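Cellulosome anchoring protein cohesin region (Clostridium thermocellum, PDB 4DH2) is a type I cohesin domain that binds a type I dockerin, a protein-protein interaction of the Clostridium thermocellum cellulosome. Local coordinates at residues I70-P74 and A75-D79. Numbering follows the deposited sequence.
Sequences IITDP and ANNFD. With SO4 (sulfate ion), chain G.
Asp73 O accepts two backbone N-H groups, from Asn76 N (2.9 Å) and Asn77 N (2.8 Å), where residues 70-74 turn into 75-79. This is a single helical turn, 74-77, in the cohesin beta-sandwich. It joins strands 60-67 and 78-83, the two outermost strands of the sheet within this chain. Phe78, whose N bonds to Pro74 O, is the first residue to leave helical geometry and starts strand 78-83.

Asn77 folds its amide back over the turn. ND2 gives a bond to Thr72 OG1 (3.2 Å), which lies in the amide plane, and a weak one to Thr72 O. The Thr72 hydroxyl also bonds Gly102 O, and Asn77 OD1 takes the N-H of Asp96. Both ends of this amide are therefore held, which fixes its rotation.

On the buried side of the turn, Ile71 CG2 meets Phe78 CB at 3.7 Å, and the two side chains cross at about a right angle. Phe91 and Phe93 of strand 88-94 continue this apolar packing. Past the turn, Asp79 forms a salt bridge to Lys61 of the dockerin chain.

With chi1 at -164°, CG of Asp73 stands opposite its N, which puts the carboxylate beside Asn76. A water links OD2 to Asn77 OD1. Asn76 ND2 reaches the syn side of Asp73 OD2 at 3.0 Å, nearly straight at 170° but 31° out of the carboxylate plane.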
loop_
_atom_site.group_PDB
_atom_site.type_symbol
_atom_site.label_atom_id
_atom_site.label_comp_id
_atom_site.label_asym_id
_atom_site.label_seq_id
_atom_site.Cartn_x
_atom_site.Cartn_y
_atom_site.Cartn_z
ATOM N N ILE A 70 -7.229 -9.884 -8.391
ATOM C CA ILE A 70 -8.359 -9.461 -7.572
ATOM C C ILE A 70 -8.532 -7.948 -7.502
ATOM O O ILE A 70 -9.566 -7.458 -7.016
ATOM C CB ILE A 70 -8.306 -10.031 -6.142
ATOM C CG1 ILE A 70 -7.200 -9.362 -5.315
ATOM C CG2 ILE A 70 -8.099 -11.558 -6.185
ATOM C CD1 ILE A 70 -7.111 -9.936 -3.876
ATOM N N ILE A 71 -7.540 -7.213 -7.990
ATOM C CA ILE A 71 -7.608 -5.762 -8.043
ATOM C C ILE A 71 -8.593 -5.347 -9.137
ATOM O O ILE A 71 -8.476 -5.785 -10.292
ATOM C CB ILE A 71 -6.222 -5.169 -8.370
ATOM C CG1 ILE A 71 -5.159 -5.604 -7.328
ATOM C CG2 ILE A 71 -6.311 -3.647 -8.503
ATOM C CD1 ILE A 71 -5.477 -5.185 -5.913
ATOM N N THR A 72 -9.564 -4.516 -8.777
ATOM C CA THR A 72 -10.564 -4.022 -9.722
ATOM C C THR A 72 -10.001 -2.801 -10.424
ATOM O O THR A 72 -9.167 -2.096 -9.862
ATOM C CB THR A 72 -11.840 -3.633 -9.003
ATOM O OG1 THR A 72 -11.518 -2.696 -7.978
ATOM C CG2 THR A 72 -12.522 -4.848 -8.379
ATOM N N ASP A 73 -10.459 -2.553 -11.652
ATOM C CA ASP A 73 -10.026 -1.406 -12.451
ATOM C C ASP A 73 -8.682 -0.816 -12.060
ATOM O O ASP A 73 -8.619 0.370 -11.655
ATOM C CB ASP A 73 -11.111 -0.310 -12.396
ATOM C CG ASP A 73 -10.958 0.749 -13.486
ATOM O OD1 ASP A 73 -10.236 0.509 -14.484
ATOM O OD2 ASP A 73 -11.589 1.828 -13.334
ATOM N N PRO A 74 -7.604 -1.602 -12.226
ATOM C CA PRO A 74 -6.284 -1.229 -11.714
ATOM C C PRO A 74 -5.746 0.033 -12.321
ATOM O O PRO A 74 -5.053 0.772 -11.641
ATOM C CB PRO A 74 -5.401 -2.427 -12.086
ATOM C CG PRO A 74 -6.199 -3.233 -13.048
ATOM C CD PRO A 74 -7.605 -2.993 -12.711
ATOM N N ALA A 75 -6.031 0.274 -13.599
ATOM C CA ALA A 75 -5.623 1.524 -14.214
ATOM C C ALA A 75 -6.009 2.728 -13.388
ATOM O O ALA A 75 -5.260 3.697 -13.321
ATOM C CB ALA A 75 -6.234 1.633 -15.644
ATOM N N ASN A 76 -7.186 2.693 -12.754
ATOM C CA ASN A 76 -7.642 3.817 -11.947
ATOM C C ASN A 76 -7.542 3.587 -10.440
ATOM O O ASN A 76 -7.538 4.553 -9.657
ATOM C CB ASN A 76 -9.104 4.111 -12.252
ATOM C CG ASN A 76 -9.278 4.727 -13.625
ATOM O OD1 ASN A 76 -8.541 5.644 -13.975
ATOM N ND2 ASN A 76 -10.183 4.188 -14.418
ATOM N N ASN A 77 -7.489 2.327 -10.044
ATOM C CA ASN A 77 -7.665 1.998 -8.617
ATOM C C ASN A 77 -6.390 1.592 -7.879
ATOM O O ASN A 77 -6.389 1.528 -6.643
ATOM C CB ASN A 77 -8.672 0.881 -8.458
ATOM C CG ASN A 77 -10.067 1.288 -8.826
ATOM O OD1 ASN A 77 -10.376 2.451 -9.114
ATOM N ND2 ASN A 77 -10.924 0.321 -8.810
ATOM N N PHE A 78 -5.324 1.338 -8.630
ATOM C CA PHE A 78 -4.115 0.687 -8.093
ATOM C C PHE A 78 -2.860 1.482 -8.423
ATOM O O PHE A 78 -2.621 1.845 -9.577
ATOM C CB PHE A 78 -4.019 -0.752 -8.623
ATOM C CG PHE A 78 -2.820 -1.499 -8.139
ATOM C CD1 PHE A 78 -2.917 -2.339 -7.041
ATOM C CD2 PHE A 78 -1.593 -1.394 -8.792
ATOM C CE1 PHE A 78 -1.807 -3.046 -6.592
ATOM C CE2 PHE A 78 -0.479 -2.095 -8.337
ATOM C CZ PHE A 78 -0.579 -2.914 -7.243
ATOM N N ASP A 79 -2.089 1.797 -7.387
ATOM C CA ASP A 79 -0.804 2.447 -7.549
ATOM C C ASP A 79 0.215 1.789 -6.651
ATOM O O ASP A 79 -0.128 1.184 -5.636
ATOM C CB ASP A 79 -0.873 3.900 -7.139
ATOM C CG ASP A 79 -1.611 4.752 -8.145
ATOM O OD1 ASP A 79 -0.988 5.146 -9.149
ATOM O OD2 ASP A 79 -2.811 5.019 -7.916
HETATM S S SO4 G . -12.521 -4.513 -13.734
HETATM O O1 SO4 G . -13.278 -5.355 -14.656
HETATM O O2 SO4 G . -12.667 -3.113 -14.129
HETATM O O3 SO4 G . -13.057 -4.728 -12.390
HETATM O O4 SO4 G . -11.106 -4.879 -13.785
HETATM O O HOH W 1 -12.343 2.919 -10.879
#